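Local coordinates for maltose-binding protein MalE1 (Thermotoga maritima, PDB 6DTU) that binds maltotetraose in the cleft between its two lobes and probably delivers maltodextrins to a membrane transporter, at residues V60-W65 / G262-M267; Y106-I111 / P300-R305; D118-P123 / A223-N228; K125-L130 / A246-L251. All blocks are in the same frame, centred on the assembly; numbering follows the deposited sequence.

Contact 1 of 4, residues V60-W65 / G262-M267; sequences VGAHDW and GVQGFM. With GLC (alpha-D-glucopyranose), chain C.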
loop_
_atom_site.group_PDB
_atom_site.type_symbol
_atom_site.label_atom_id
_atom_site.label_comp_id
_atom_site.label_asym_id
_atom_site.label_seq_id
_atom_site.Cartn_x
_atom_site.Cartn_y
_atom_site.Cartn_z
ATOM N N VAL A 60 -9.822 -8.344 -2.840
ATOM C CA VAL A 60 -8.630 -8.274 -2.007
ATOM C C VAL A 60 -8.025 -6.891 -2.190
ATOM O O VAL A 60 -7.776 -6.465 -3.320
ATOM C CB VAL A 60 -7.622 -9.378 -2.375
ATOM C CG1 VAL A 60 -6.417 -9.310 -1.458
ATOM C CG2 VAL A 60 -8.280 -10.774 -2.366
ATOM N N GLY A 61 -7.750 -6.201 -1.094
ATOM C CA GLY A 61 -7.183 -4.875 -1.238
ATOM C C GLY A 61 -6.933 -4.210 0.087
ATOM O O GLY A 61 -6.829 -4.867 1.119
ATOM N N ALA A 62 -6.777 -2.893 0.034
ATOM C CA ALA A 62 -6.274 -2.139 1.177
ATOM C C ALA A 62 -7.384 -1.591 2.057
ATOM O O ALA A 62 -8.515 -1.362 1.615
ATOM C CB ALA A 62 -5.357 -1.006 0.723
ATOM N N HIS A 63 -7.039 -1.375 3.327
ATOM C CA HIS A 63 -8.048 -1.029 4.317
ATOM C C HIS A 63 -8.584 0.386 4.153
ATOM O O HIS A 63 -9.656 0.686 4.692
ATOM C CB HIS A 63 -7.498 -1.205 5.727
ATOM C CG HIS A 63 -6.611 -0.083 6.160
ATOM N ND1 HIS A 63 -5.251 -0.085 5.941
ATOM C CD2 HIS A 63 -6.888 1.071 6.806
ATOM C CE1 HIS A 63 -4.728 1.026 6.432
ATOM N NE2 HIS A 63 -5.698 1.739 6.972
ATOM N N ASP A 64 -7.872 1.267 3.448
ATOM C CA ASP A 64 -8.428 2.607 3.243
ATOM C C ASP A 64 -9.737 2.564 2.471
ATOM O O ASP A 64 -10.508 3.526 2.538
ATOM C CB ASP A 64 -7.443 3.535 2.517
ATOM C CG ASP A 64 -7.082 3.041 1.112
ATOM O OD1 ASP A 64 -6.427 1.980 1.034
ATOM O OD2 ASP A 64 -7.442 3.716 0.119
ATOM N N TRP A 65 -10.019 1.469 1.759
ATOM C CA TRP A 65 -11.268 1.356 1.015
ATOM C C TRP A 65 -12.477 1.154 1.921
ATOM O O TRP A 65 -13.605 1.384 1.471
ATOM C CB TRP A 65 -11.230 0.138 0.101
ATOM C CG TRP A 65 -10.104 0.039 -0.866
ATOM C CD1 TRP A 65 -9.140 0.977 -1.131
ATOM C CD2 TRP A 65 -9.837 -1.075 -1.718
ATOM N NE1 TRP A 65 -8.291 0.511 -2.116
ATOM C CE2 TRP A 65 -8.693 -0.751 -2.484
ATOM C CE3 TRP A 65 -10.453 -2.324 -1.906
ATOM C CZ2 TRP A 65 -8.155 -1.627 -3.443
ATOM C CZ3 TRP A 65 -9.905 -3.203 -2.850
ATOM C CH2 TRP A 65 -8.754 -2.859 -3.577
ATOM N N GLY A 262 -0.376 0.424 5.701
ATOM C CA GLY A 262 -1.560 -0.151 5.083
ATOM C C GLY A 262 -1.789 -1.565 5.578
ATOM O O GLY A 262 -0.850 -2.260 5.955
ATOM N N VAL A 263 -3.053 -1.983 5.590
ATOM C CA VAL A 263 -3.413 -3.362 5.909
ATOM C C VAL A 263 -4.142 -3.931 4.701
ATOM O O VAL A 263 -5.012 -3.265 4.133
ATOM C CB VAL A 263 -4.253 -3.462 7.200
ATOM C CG1 VAL A 263 -4.446 -4.913 7.574
ATOM C CG2 VAL A 263 -3.556 -2.705 8.338
ATOM N N GLN A 264 -3.736 -5.122 4.261
ATOM C CA GLN A 264 -4.329 -5.799 3.110
ATOM C C GLN A 264 -5.223 -6.915 3.629
ATOM O O GLN A 264 -4.891 -7.562 4.628
ATOM C CB GLN A 264 -3.235 -6.419 2.226
ATOM C CG GLN A 264 -2.295 -5.416 1.563
ATOM C CD GLN A 264 -2.923 -4.757 0.357
ATOM O OE1 GLN A 264 -3.740 -5.357 -0.349
ATOM N NE2 GLN A 264 -2.535 -3.517 0.097
ATOM N N GLY A 265 -6.374 -7.109 2.984
ATOM C CA GLY A 265 -7.346 -8.071 3.466
ATOM C C GLY A 265 -8.392 -8.426 2.431
ATOM O O GLY A 265 -8.417 -7.908 1.314
ATOM N N PHE A 266 -9.261 -9.337 2.843
ATOM C CA PHE A 266 -10.307 -9.908 2.010
ATOM C C PHE A 266 -11.645 -9.313 2.430
ATOM O O PHE A 266 -12.024 -9.399 3.605
ATOM C CB PHE A 266 -10.354 -11.426 2.217
ATOM C CG PHE A 266 -9.093 -12.158 1.801
ATOM C CD1 PHE A 266 -9.020 -12.776 0.549
ATOM C CD2 PHE A 266 -7.989 -12.247 2.652
ATOM C CE1 PHE A 266 -7.852 -13.466 0.135
ATOM C CE2 PHE A 266 -6.812 -12.928 2.240
ATOM C CZ PHE A 266 -6.753 -13.535 0.983
ATOM N N MET A 267 -12.378 -8.761 1.464
ATOM C CA MET A 267 -13.682 -8.155 1.699
ATOM C C MET A 267 -14.731 -8.887 0.877
ATOM O O MET A 267 -14.434 -9.380 -0.204
ATOM C CB MET A 267 -13.662 -6.699 1.313
ATOM C CG MET A 267 -12.825 -5.887 2.269
ATOM S SD MET A 267 -12.221 -4.355 1.560
ATOM C CE MET A 267 -10.814 -4.918 0.592
HETATM C C1 GLC C . -2.995 3.303 -1.981
HETATM C C2 GLC C . -4.412 3.107 -1.612
HETATM C C3 GLC C . -5.303 3.097 -2.816
HETATM C C4 GLC C . -5.209 4.355 -3.586
HETATM C C5 GLC C . -3.746 4.618 -4.024
HETATM C C6 GLC C . -3.588 5.880 -4.619
HETATM O O2 GLC C . -4.542 1.828 -0.931
HETATM O O3 GLC C . -6.689 2.890 -2.395
HETATM O O4 GLC C . -6.034 4.211 -4.775
HETATM O O5 GLC C . -2.846 4.557 -2.750
HETATM O O6 GLC C . -2.244 6.007 -5.031
#
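Gly61 and Gly265 form an antiparallel hydrogen-bonded pair where strand 58-62 runs beside strand 260-268 in the mixed sheet of one lobe of this periplasmic binding protein. This is the tight end of the contact: Gly61 N to Gly265 O and Gly265 N to Gly61 O are both 3.0 Å, and the non-hydrogen-bonded pairs Val60-Phe266 and Ala62-Gln264 lie on either side. Val60 and Phe266 lie side by side, with CG2 of the valine 3.6 Å from CD1 of the ring. On the other face the indole of Trp65 folds back over the strand, Ala62 N sitting 3.7 Å above its plane; a CB on Gly61 would collide with Trp65 CH2. Met267, bent at chi3 (-80°), brings CE to 3.6 Å from Trp65 CE3. Past Ala62 the pairing slackens. His63 N makes a weak bond to Val263 O, while the imidazole takes over with ND1 accepting from Val263 N at 2.9 Å and NE2 bonded to Met331 O. Asp64 touches nothing on 262-267 and serves the sugar instead: OD1 accepts from O2 of the chain C glucose at 2.7 Å, and OD2 from its O3. At the indole edge, Trp65 NE1 donates to that same O3 at 2.9 Å.

Contact 2 of 4, residues Y106-I111 / P300-R305; sequences YAMEAI and PRLPSR. With GLC (alpha-D-glucopyranose), chain B; GLC (alpha-D-glucopyranose), chain D.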
loop_
_atom_site.group_PDB
_atom_site.type_symbol
_atom_site.label_atom_id
_atom_site.label_comp_id
_atom_site.label_asym_id
_atom_site.label_seq_id
_atom_site.Cartn_x
_atom_site.Cartn_y
_atom_site.Cartn_z
ATOM N N TYR A 106 -4.797 -9.996 6.025
ATOM C CA TYR A 106 -3.729 -10.981 5.950
ATOM C C TYR A 106 -2.343 -10.403 6.210
ATOM O O TYR A 106 -1.430 -11.166 6.543
ATOM C CB TYR A 106 -3.771 -11.763 4.622
ATOM C CG TYR A 106 -3.201 -11.073 3.388
ATOM C CD1 TYR A 106 -1.854 -11.154 3.080
ATOM C CD2 TYR A 106 -4.037 -10.423 2.489
ATOM C CE1 TYR A 106 -1.348 -10.540 1.955
ATOM C CE2 TYR A 106 -3.535 -9.816 1.362
ATOM C CZ TYR A 106 -2.194 -9.894 1.101
ATOM O OH TYR A 106 -1.696 -9.292 -0.040
ATOM N N ALA A 107 -2.160 -9.094 6.086
ATOM C CA ALA A 107 -0.837 -8.514 6.286
ATOM C C ALA A 107 -0.954 -7.011 6.440
ATOM O O ALA A 107 -1.909 -6.393 5.959
ATOM C CB ALA A 107 0.089 -8.796 5.096
ATOM N N MET A 108 0.030 -6.427 7.107
ATOM C CA MET A 108 0.258 -4.990 7.032
ATOM C C MET A 108 1.538 -4.720 6.246
ATOM O O MET A 108 2.279 -5.637 5.877
ATOM C CB MET A 108 0.295 -4.333 8.418
ATOM C CG MET A 108 1.484 -4.738 9.235
ATOM S SD MET A 108 1.626 -3.813 10.788
ATOM C CE MET A 108 2.670 -2.442 10.283
ATOM N N GLU A 109 1.783 -3.441 5.972
ATOM C CA GLU A 109 2.878 -3.096 5.076
ATOM C C GLU A 109 3.183 -1.613 5.204
ATOM O O GLU A 109 2.352 -0.822 5.666
ATOM C CB GLU A 109 2.505 -3.399 3.619
ATOM C CG GLU A 109 1.316 -2.549 3.155
ATOM C CD GLU A 109 0.661 -3.053 1.897
ATOM O OE1 GLU A 109 0.976 -4.173 1.455
ATOM O OE2 GLU A 109 -0.167 -2.306 1.346
ATOM N N ALA A 110 4.389 -1.241 4.768
ATOM C CA ALA A 110 4.766 0.151 4.567
ATOM C C ALA A 110 5.928 0.161 3.594
ATOM O O ALA A 110 6.723 -0.783 3.557
ATOM C CB ALA A 110 5.222 0.801 5.877
ATOM N N ILE A 111 6.013 1.235 2.803
ATOM C CA ILE A 111 7.158 1.362 1.902
ATOM C C ILE A 111 8.426 1.637 2.708
ATOM O O ILE A 111 8.382 2.074 3.860
ATOM C CB ILE A 111 6.948 2.397 0.780
ATOM C CG1 ILE A 111 6.732 3.810 1.316
ATOM C CG2 ILE A 111 5.725 2.008 -0.066
ATOM C CD1 ILE A 111 6.322 4.820 0.214
ATOM N N PRO A 300 4.879 -12.071 0.295
ATOM C CA PRO A 300 5.455 -11.792 1.626
ATOM C C PRO A 300 5.404 -10.327 2.036
ATOM O O PRO A 300 6.149 -9.484 1.519
ATOM C CB PRO A 300 6.894 -12.317 1.508
ATOM C CG PRO A 300 7.220 -12.195 0.064
ATOM C CD PRO A 300 5.929 -12.473 -0.678
ATOM N N ARG A 301 4.535 -10.032 3.007
ATOM C CA ARG A 301 4.453 -8.713 3.639
ATOM C C ARG A 301 4.650 -8.882 5.154
ATOM O O ARG A 301 5.550 -9.630 5.559
ATOM C CB ARG A 301 3.146 -8.006 3.236
ATOM C CG ARG A 301 2.950 -8.048 1.721
ATOM C CD ARG A 301 1.717 -7.323 1.222
ATOM N NE ARG A 301 1.387 -7.724 -0.153
ATOM C CZ ARG A 301 0.724 -6.983 -1.034
ATOM N NH1 ARG A 301 0.320 -5.733 -0.740
ATOM N NH2 ARG A 301 0.457 -7.518 -2.228
ATOM N N LEU A 302 3.832 -8.236 6.004
ATOM C CA LEU A 302 3.970 -8.374 7.458
ATOM C C LEU A 302 2.705 -9.048 7.993
ATOM O O LEU A 302 1.686 -8.372 8.184
ATOM C CB LEU A 302 4.179 -6.998 8.117
ATOM C CG LEU A 302 5.390 -6.177 7.643
ATOM C CD1 LEU A 302 5.445 -4.794 8.271
ATOM C CD2 LEU A 302 6.680 -6.896 7.901
ATOM N N PRO A 303 2.715 -10.363 8.268
ATOM C CA PRO A 303 1.451 -11.074 8.552
ATOM C C PRO A 303 0.632 -10.496 9.697
ATOM O O PRO A 303 1.167 -10.115 10.735
ATOM C CB PRO A 303 1.905 -12.510 8.833
ATOM C CG PRO A 303 3.149 -12.652 7.954
ATOM C CD PRO A 303 3.834 -11.297 8.050
ATOM N N SER A 304 -0.688 -10.426 9.482
ATOM C CA SER A 304 -1.627 -9.926 10.485
ATOM C C SER A 304 -2.110 -10.982 11.459
ATOM O O SER A 304 -2.634 -10.625 12.520
ATOM C CB SER A 304 -2.821 -9.230 9.829
ATOM O OG SER A 304 -2.408 -8.047 9.172
ATOM N N ARG A 305 -1.946 -12.261 11.144
ATOM C CA ARG A 305 -2.322 -13.302 12.080
ATOM C C ARG A 305 -1.104 -13.480 12.980
ATOM O O ARG A 305 0.012 -13.663 12.488
ATOM C CB ARG A 305 -2.613 -14.592 11.310
ATOM C CG ARG A 305 -3.073 -15.709 12.230
ATOM C CD ARG A 305 -3.610 -16.954 11.566
ATOM N NE ARG A 305 -3.545 -17.956 12.605
ATOM C CZ ARG A 305 -4.558 -18.673 13.069
ATOM N NH1 ARG A 305 -5.785 -18.560 12.561
ATOM N NH2 ARG A 305 -4.321 -19.509 14.057
HETATM C C1 GLC B . 0.415 -4.640 -6.239
HETATM C C2 GLC B . 0.182 -4.795 -4.789
HETATM C C3 GLC B . -0.456 -3.605 -4.200
HETATM C C4 GLC B . 0.353 -2.380 -4.452
HETATM C C5 GLC B . 0.505 -2.144 -5.979
HETATM C C6 GLC B . 1.412 -1.131 -6.311
HETATM O O1 GLC B . -0.801 -4.563 -6.911
HETATM O O2 GLC B . -0.669 -5.975 -4.619
HETATM O O3 GLC B . -0.578 -3.865 -2.755
HETATM O O4 GLC B . -0.308 -1.226 -3.866
HETATM O O5 GLC B . 1.161 -3.427 -6.515
HETATM O O6 GLC B . 1.357 -0.912 -7.724
HETATM C C1 GLC D . 0.540 -0.533 -2.997
HETATM C C2 GLC D . -0.139 -0.380 -1.685
HETATM C C3 GLC D . -1.424 0.298 -1.830
HETATM C C4 GLC D . -1.258 1.661 -2.471
HETATM C C5 GLC D . -0.512 1.568 -3.837
HETATM C C6 GLC D . -0.116 2.849 -4.343
HETATM O O2 GLC D . -0.413 -1.723 -1.188
HETATM O O3 GLC D . -2.031 0.545 -0.508
HETATM O O4 GLC D . -2.579 2.235 -2.772
HETATM O O5 GLC D . 0.773 0.796 -3.567
HETATM O O6 GLC D . 0.262 2.700 -5.702
HETATM O O HOH W 1 -1.769 -13.290 8.345
#
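Extended from CG to NE (chi2 -177°), Arg301 lies alongside Glu109, whose chain is extended beyond a CG held between backbone N and carbonyl carbon (chi1 63°); guanidinium and carboxylate end 14° from coplanar. Arg301 NH1 donates to the syn lone pair of Glu109 OE1 at 2.8 Å in a salt bridge. NH1 and NH2 also donate to O3 and O2 of the chain B glucose. Glu109 OE2 accepts from O2 of the chain D glucose at 2.6 Å. Tyr106 OH stands 3.3 Å above one guanidinium face, and Asp299 bonds both this hydroxyl and Arg301 NE. A leucine in place of Arg301 would probably leave the Glu109 carboxylate without its cationic mate and the chain B glucose without two donors. Next to these sugar-binding groups, strand 302-303 pairs antiparallel with strand 100-109, where Tyr106 and Ala107 form a classic beta bulge opposite Gln264. Met108 N meets Leu302 O at 2.8 Å, and Leu302 N bonds Met108 O. Ser304 N donates to Tyr106 O from above the carbonyl plane.

Contact 3 of 4, residues D118-P123 / A223-N228; sequences DYVPEP and AAMIIN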
loop_
_atom_site.group_PDB
_atom_site.type_symbol
_atom_site.label_atom_id
_atom_site.label_comp_id
_atom_site.label_asym_id
_atom_site.label_seq_id
_atom_site.Cartn_x
_atom_site.Cartn_y
_atom_site.Cartn_z
ATOM N N ASP A 118 24.604 -4.921 -5.050
ATOM C CA ASP A 118 25.687 -4.857 -6.020
ATOM C C ASP A 118 26.155 -3.427 -6.217
ATOM O O ASP A 118 27.344 -3.183 -6.454
ATOM C CB ASP A 118 25.226 -5.411 -7.364
ATOM C CG ASP A 118 25.141 -6.917 -7.378
ATOM O OD1 ASP A 118 25.751 -7.545 -6.502
ATOM O OD2 ASP A 118 24.450 -7.457 -8.258
ATOM N N TYR A 119 25.237 -2.468 -6.124
ATOM C CA TYR A 119 25.568 -1.066 -6.319
ATOM C C TYR A 119 25.720 -0.313 -5.010
ATOM O O TYR A 119 26.496 0.643 -4.946
ATOM C CB TYR A 119 24.470 -0.388 -7.139
ATOM C CG TYR A 119 24.267 -0.980 -8.503
ATOM C CD1 TYR A 119 25.207 -0.793 -9.510
ATOM C CD2 TYR A 119 23.131 -1.719 -8.793
ATOM C CE1 TYR A 119 25.018 -1.343 -10.769
ATOM C CE2 TYR A 119 22.935 -2.274 -10.043
ATOM C CZ TYR A 119 23.879 -2.082 -11.027
ATOM O OH TYR A 119 23.669 -2.641 -12.269
ATOM N N VAL A 120 24.983 -0.723 -3.980
ATOM C CA VAL A 120 24.944 -0.070 -2.673
ATOM C C VAL A 120 25.115 -1.151 -1.614
ATOM O O VAL A 120 24.125 -1.655 -1.060
ATOM C CB VAL A 120 23.620 0.685 -2.490
ATOM C CG1 VAL A 120 23.529 1.292 -1.103
ATOM C CG2 VAL A 120 23.481 1.744 -3.542
ATOM N N PRO A 121 26.349 -1.541 -1.298
ATOM C CA PRO A 121 26.539 -2.604 -0.298
ATOM C C PRO A 121 25.924 -2.281 1.051
ATOM O O PRO A 121 25.406 -3.181 1.724
ATOM C CB PRO A 121 28.067 -2.749 -0.240
ATOM C CG PRO A 121 28.513 -2.290 -1.607
ATOM C CD PRO A 121 27.607 -1.153 -1.953
ATOM N N GLU A 122 25.964 -1.010 1.458
ATOM C CA GLU A 122 25.411 -0.565 2.729
ATOM C C GLU A 122 24.501 0.632 2.484
ATOM O O GLU A 122 24.889 1.567 1.768
ATOM C CB GLU A 122 26.520 -0.227 3.725
ATOM C CG GLU A 122 27.432 -1.418 3.967
ATOM C CD GLU A 122 28.418 -1.191 5.073
ATOM O OE1 GLU A 122 28.441 -0.072 5.628
ATOM O OE2 GLU A 122 29.169 -2.138 5.381
ATOM N N PRO A 123 23.302 0.643 3.050
ATOM C CA PRO A 123 22.306 1.654 2.676
ATOM C C PRO A 123 22.611 3.008 3.293
ATOM O O PRO A 123 23.139 3.095 4.415
ATOM C CB PRO A 123 21.005 1.077 3.245
ATOM C CG PRO A 123 21.453 0.263 4.425
ATOM C CD PRO A 123 22.761 -0.346 4.001
ATOM N N ALA A 223 18.579 -0.387 -11.221
ATOM C CA ALA A 223 18.346 0.667 -10.242
ATOM C C ALA A 223 18.982 0.301 -8.906
ATOM O O ALA A 223 18.789 -0.803 -8.385
ATOM C CB ALA A 223 16.858 1.028 -10.085
ATOM N N ALA A 224 19.725 1.246 -8.343
ATOM C CA ALA A 224 20.456 0.965 -7.118
ATOM C C ALA A 224 19.559 1.048 -5.886
ATOM O O ALA A 224 19.706 0.238 -4.964
ATOM C CB ALA A 224 21.640 1.914 -6.998
ATOM N N MET A 225 18.655 2.031 -5.837
ATOM C CA MET A 225 17.830 2.279 -4.663
ATOM C C MET A 225 16.448 2.721 -5.097
ATOM O O MET A 225 16.315 3.571 -5.985
ATOM C CB MET A 225 18.410 3.425 -3.833
ATOM C CG MET A 225 19.763 3.091 -3.226
ATOM S SD MET A 225 20.531 4.475 -2.344
ATOM C CE MET A 225 20.839 5.658 -3.657
ATOM N N ILE A 226 15.427 2.199 -4.414
ATOM C CA ILE A 226 14.054 2.630 -4.627
ATOM C C ILE A 226 13.334 2.780 -3.295
ATOM O O ILE A 226 13.798 2.323 -2.247
ATOM C CB ILE A 226 13.262 1.678 -5.545
ATOM C CG1 ILE A 226 13.127 0.302 -4.890
ATOM C CG2 ILE A 226 13.922 1.605 -6.924
ATOM C CD1 ILE A 226 12.288 -0.655 -5.724
ATOM N N ILE A 227 12.190 3.453 -3.341
ATOM C CA ILE A 227 11.259 3.464 -2.218
ATOM C C ILE A 227 9.999 2.731 -2.650
ATOM O O ILE A 227 9.231 3.227 -3.480
ATOM C CB ILE A 227 10.957 4.876 -1.707
ATOM C CG1 ILE A 227 12.230 5.480 -1.113
ATOM C CG2 ILE A 227 9.899 4.791 -0.615
ATOM C CD1 ILE A 227 12.066 6.922 -0.624
ATOM N N ASN A 228 9.793 1.542 -2.084
ATOM C CA ASN A 228 8.703 0.665 -2.492
ATOM C C ASN A 228 8.392 -0.273 -1.333
ATOM O O ASN A 228 9.096 -0.296 -0.324
ATOM C CB ASN A 228 9.096 -0.132 -3.739
ATOM C CG ASN A 228 7.899 -0.654 -4.512
ATOM O OD1 ASN A 228 6.747 -0.430 -4.149
ATOM N ND2 ASN A 228 8.174 -1.346 -5.603
#
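Ala224 provides the bump at the centre of this small contact, its methyl set into the notch between two consecutive residues of the loop 118-123. Ala224 CB lies 3.7 Å from Tyr119 CB on one wall and 3.9 Å from Val120 CG2 on the other. The chain turns a corner at Ala224, which pushes this methyl out toward the loop at the point where the strand changes direction. One step along, Val120 returns the fit: its CG2 enters the angle between Ala224 and Met225, coming 4.0 Å from Met225 CG with the two side chains crossing at about a right angle. That methyl stands anti to the valine carbonyl carbon (chi1 176°, with CG1 anti to the backbone N), which turns it toward the strand. The tyrosine ring slants past the corner, Tyr119 CD2 lying 4.1 Å from Ala224 CA, and its OH goes on to a hydrogen bond with Gly221 O just before the strand. No hydrogen bond joins the two segments; the fit is apolar. Helix 127-140 continues the packing, with Ile133 touching both Val120 and Met225, while Phe141 meets the Tyr119 ring edge-to-face. The loop leads from strand 112-116 into this helix, and strand 223-228 is the antiparallel neighbour of strand 112-116, so notch and bump belong to a strand-loop-helix connection packed on the sheet of an alpha/beta lobe in the bacterial solute-binding protein fold.

Contact 4 of 4, residues K125-L130 / A246-L251; sequences KTMDEL and APIPDL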
loop_
_atom_site.group_PDB
_atom_site.type_symbol
_atom_site.label_atom_id
_atom_site.label_comp_id
_atom_site.label_asym_id
_atom_site.label_seq_id
_atom_site.Cartn_x
_atom_site.Cartn_y
_atom_site.Cartn_z
ATOM N N LYS A 125 22.134 6.433 5.328
ATOM C CA LYS A 125 21.442 6.737 6.569
ATOM C C LYS A 125 20.674 8.050 6.512
ATOM O O LYS A 125 19.731 8.236 7.288
ATOM C CB LYS A 125 22.456 6.803 7.719
ATOM C CG LYS A 125 21.893 6.455 9.093
ATOM C CD LYS A 125 22.773 7.025 10.201
ATOM C CE LYS A 125 22.680 6.214 11.481
ATOM N NZ LYS A 125 21.333 6.289 12.120
ATOM N N THR A 126 21.056 8.962 5.620
ATOM C CA THR A 126 20.371 10.232 5.444
ATOM C C THR A 126 20.043 10.434 3.976
ATOM O O THR A 126 20.617 9.789 3.094
ATOM C CB THR A 126 21.217 11.412 5.923
ATOM O OG1 THR A 126 22.347 11.560 5.057
ATOM C CG2 THR A 126 21.698 11.187 7.337
ATOM N N MET A 127 19.071 11.318 3.732
ATOM C CA MET A 127 18.716 11.678 2.363
ATOM C C MET A 127 19.865 12.406 1.678
ATOM O O MET A 127 20.074 12.241 0.472
ATOM C CB MET A 127 17.425 12.503 2.347
ATOM C CG MET A 127 16.121 11.690 2.582
ATOM S SD MET A 127 15.801 10.381 1.354
ATOM C CE MET A 127 15.678 11.304 -0.189
ATOM N N ASP A 128 20.633 13.192 2.430
ATOM C CA ASP A 128 21.823 13.819 1.859
ATOM C C ASP A 128 22.807 12.772 1.358
ATOM O O ASP A 128 23.385 12.917 0.272
ATOM C CB ASP A 128 22.496 14.749 2.873
ATOM C CG ASP A 128 21.749 16.065 3.052
ATOM O OD1 ASP A 128 21.087 16.512 2.098
ATOM O OD2 ASP A 128 21.874 16.692 4.119
ATOM N N GLU A 129 22.995 11.698 2.130
ATOM C CA GLU A 129 23.849 10.601 1.689
ATOM C C GLU A 129 23.226 9.863 0.511
ATOM O O GLU A 129 23.924 9.510 -0.447
ATOM C CB GLU A 129 24.068 9.651 2.865
ATOM C CG GLU A 129 25.195 8.651 2.719
ATOM C CD GLU A 129 25.130 7.561 3.779
ATOM O OE1 GLU A 129 24.476 7.788 4.822
ATOM O OE2 GLU A 129 25.729 6.482 3.569
ATOM N N LEU A 130 21.908 9.645 0.548
ATOM C CA LEU A 130 21.255 8.982 -0.573
ATOM C C LEU A 130 21.418 9.791 -1.853
ATOM O O LEU A 130 21.714 9.232 -2.915
ATOM C CB LEU A 130 19.780 8.691 -0.249
ATOM C CG LEU A 130 18.907 8.047 -1.340
ATOM C CD1 LEU A 130 17.809 7.203 -0.723
ATOM C CD2 LEU A 130 18.268 9.079 -2.281
ATOM N N ALA A 246 15.689 -1.361 4.191
ATOM C CA ALA A 246 16.059 -0.469 5.279
ATOM C C ALA A 246 15.018 0.633 5.379
ATOM O O ALA A 246 14.308 0.911 4.406
ATOM C CB ALA A 246 17.438 0.150 5.006
ATOM N N PRO A 247 14.888 1.273 6.535
ATOM C CA PRO A 247 14.021 2.453 6.597
ATOM C C PRO A 247 14.466 3.513 5.598
ATOM O O PRO A 247 15.645 3.608 5.241
ATOM C CB PRO A 247 14.180 2.939 8.040
ATOM C CG PRO A 247 14.602 1.726 8.794
ATOM C CD PRO A 247 15.440 0.921 7.858
ATOM N N ILE A 248 13.500 4.302 5.139
ATOM C CA ILE A 248 13.837 5.431 4.272
ATOM C C ILE A 248 14.811 6.321 5.023
ATOM O O ILE A 248 14.653 6.513 6.247
ATOM C CB ILE A 248 12.575 6.205 3.874
ATOM C CG1 ILE A 248 11.602 5.283 3.127
ATOM C CG2 ILE A 248 12.921 7.460 3.050
ATOM C CD1 ILE A 248 10.197 5.874 2.978
ATOM N N PRO A 249 15.868 6.817 4.387
ATOM C CA PRO A 249 16.836 7.643 5.112
ATOM C C PRO A 249 16.152 8.854 5.730
ATOM O O PRO A 249 15.171 9.372 5.192
ATOM C CB PRO A 249 17.831 8.046 4.021
ATOM C CG PRO A 249 17.741 6.909 3.003
ATOM C CD PRO A 249 16.298 6.519 3.008
ATOM N N ASP A 250 16.646 9.267 6.904
ATOM C CA ASP A 250 16.084 10.424 7.586
ATOM C C ASP A 250 16.115 11.631 6.658
ATOM O O ASP A 250 17.090 11.848 5.933
ATOM C CB ASP A 250 16.888 10.760 8.846
ATOM C CG ASP A 250 16.711 9.743 9.969
ATOM O OD1 ASP A 250 15.662 9.060 10.054
ATOM O OD2 ASP A 250 17.655 9.623 10.779
ATOM N N LEU A 251 15.037 12.422 6.683
ATOM C CA LEU A 251 14.940 13.563 5.777
ATOM C C LEU A 251 15.996 14.604 6.104
ATOM O O LEU A 251 16.541 15.270 5.211
ATOM C CB LEU A 251 13.545 14.166 5.856
ATOM C CG LEU A 251 12.432 13.126 5.822
ATOM C CD1 LEU A 251 11.095 13.845 5.887
ATOM C CD2 LEU A 251 12.567 12.269 4.563
HETATM O O HOH W 2 18.771 7.733 12.118
HETATM O O HOH W 3 19.543 14.365 4.935
#
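Pro249 presses its ring into the start of helix 127-140, with CB 3.3 Å from Thr126 C and CG 3.7 Å from Leu130 CD1. Met127, nearly as deeply buried by the contact, crosses the proline at about a right angle: with bends at chi2 (-60°) and chi3 (-61°), its SD lies 4.1 Å from Pro249 CB, and its CG is at the same distance from Leu251 CD2. Phe161 of helix 155-164 touches both Met127 and Leu251. A serine in place of Met127 would probably open a gap between Pro249, Leu251 and Phe161. Asp250 joins the backbones in a single bridge, its N donating to Lys125 O at 3.3 Å and its O accepting from Met127 N at 3.0 Å. The second bond takes up an amide of the first helical turn, which lacks a partner within the helix. Thr126 is the N-cap, and its OG1 accepts from Glu129 N. Glu129 OE1 in turn accepts from Lys125 N. A water relays Asp128 N to Leu251 O, serving another amide of that turn. On the exposed side, at Lys125, a second water accepts from Lys125 NZ and donates to Asp250 OD2 at 2.6 Å, linking opposite charges whose own atoms stand 5.1 Å apart.

From the N terminus, the chain opens contact 1 at 60-65 and contact 2 at 106-111, then passes into the other lobe, where 118-123 opens contact 3 and 125-130 opens contact 4. Contact 3 closes first, at 223-228, and contact 4 follows at 246-251, so these two cross. Returning, the chain closes contact 1 at 262-267 and contact 2 at 300-305, another crossing pair; contacts 3 and 4 are nested inside both. Contacts 1 and 2 share one sheet, in which strands 260-268 and 100-109 are neighbours. Contacts 3 and 4 meet where Met225 packs on Leu130. Ile111 packs against Ile227 and Asn228, bringing contact 2 up to contact 3.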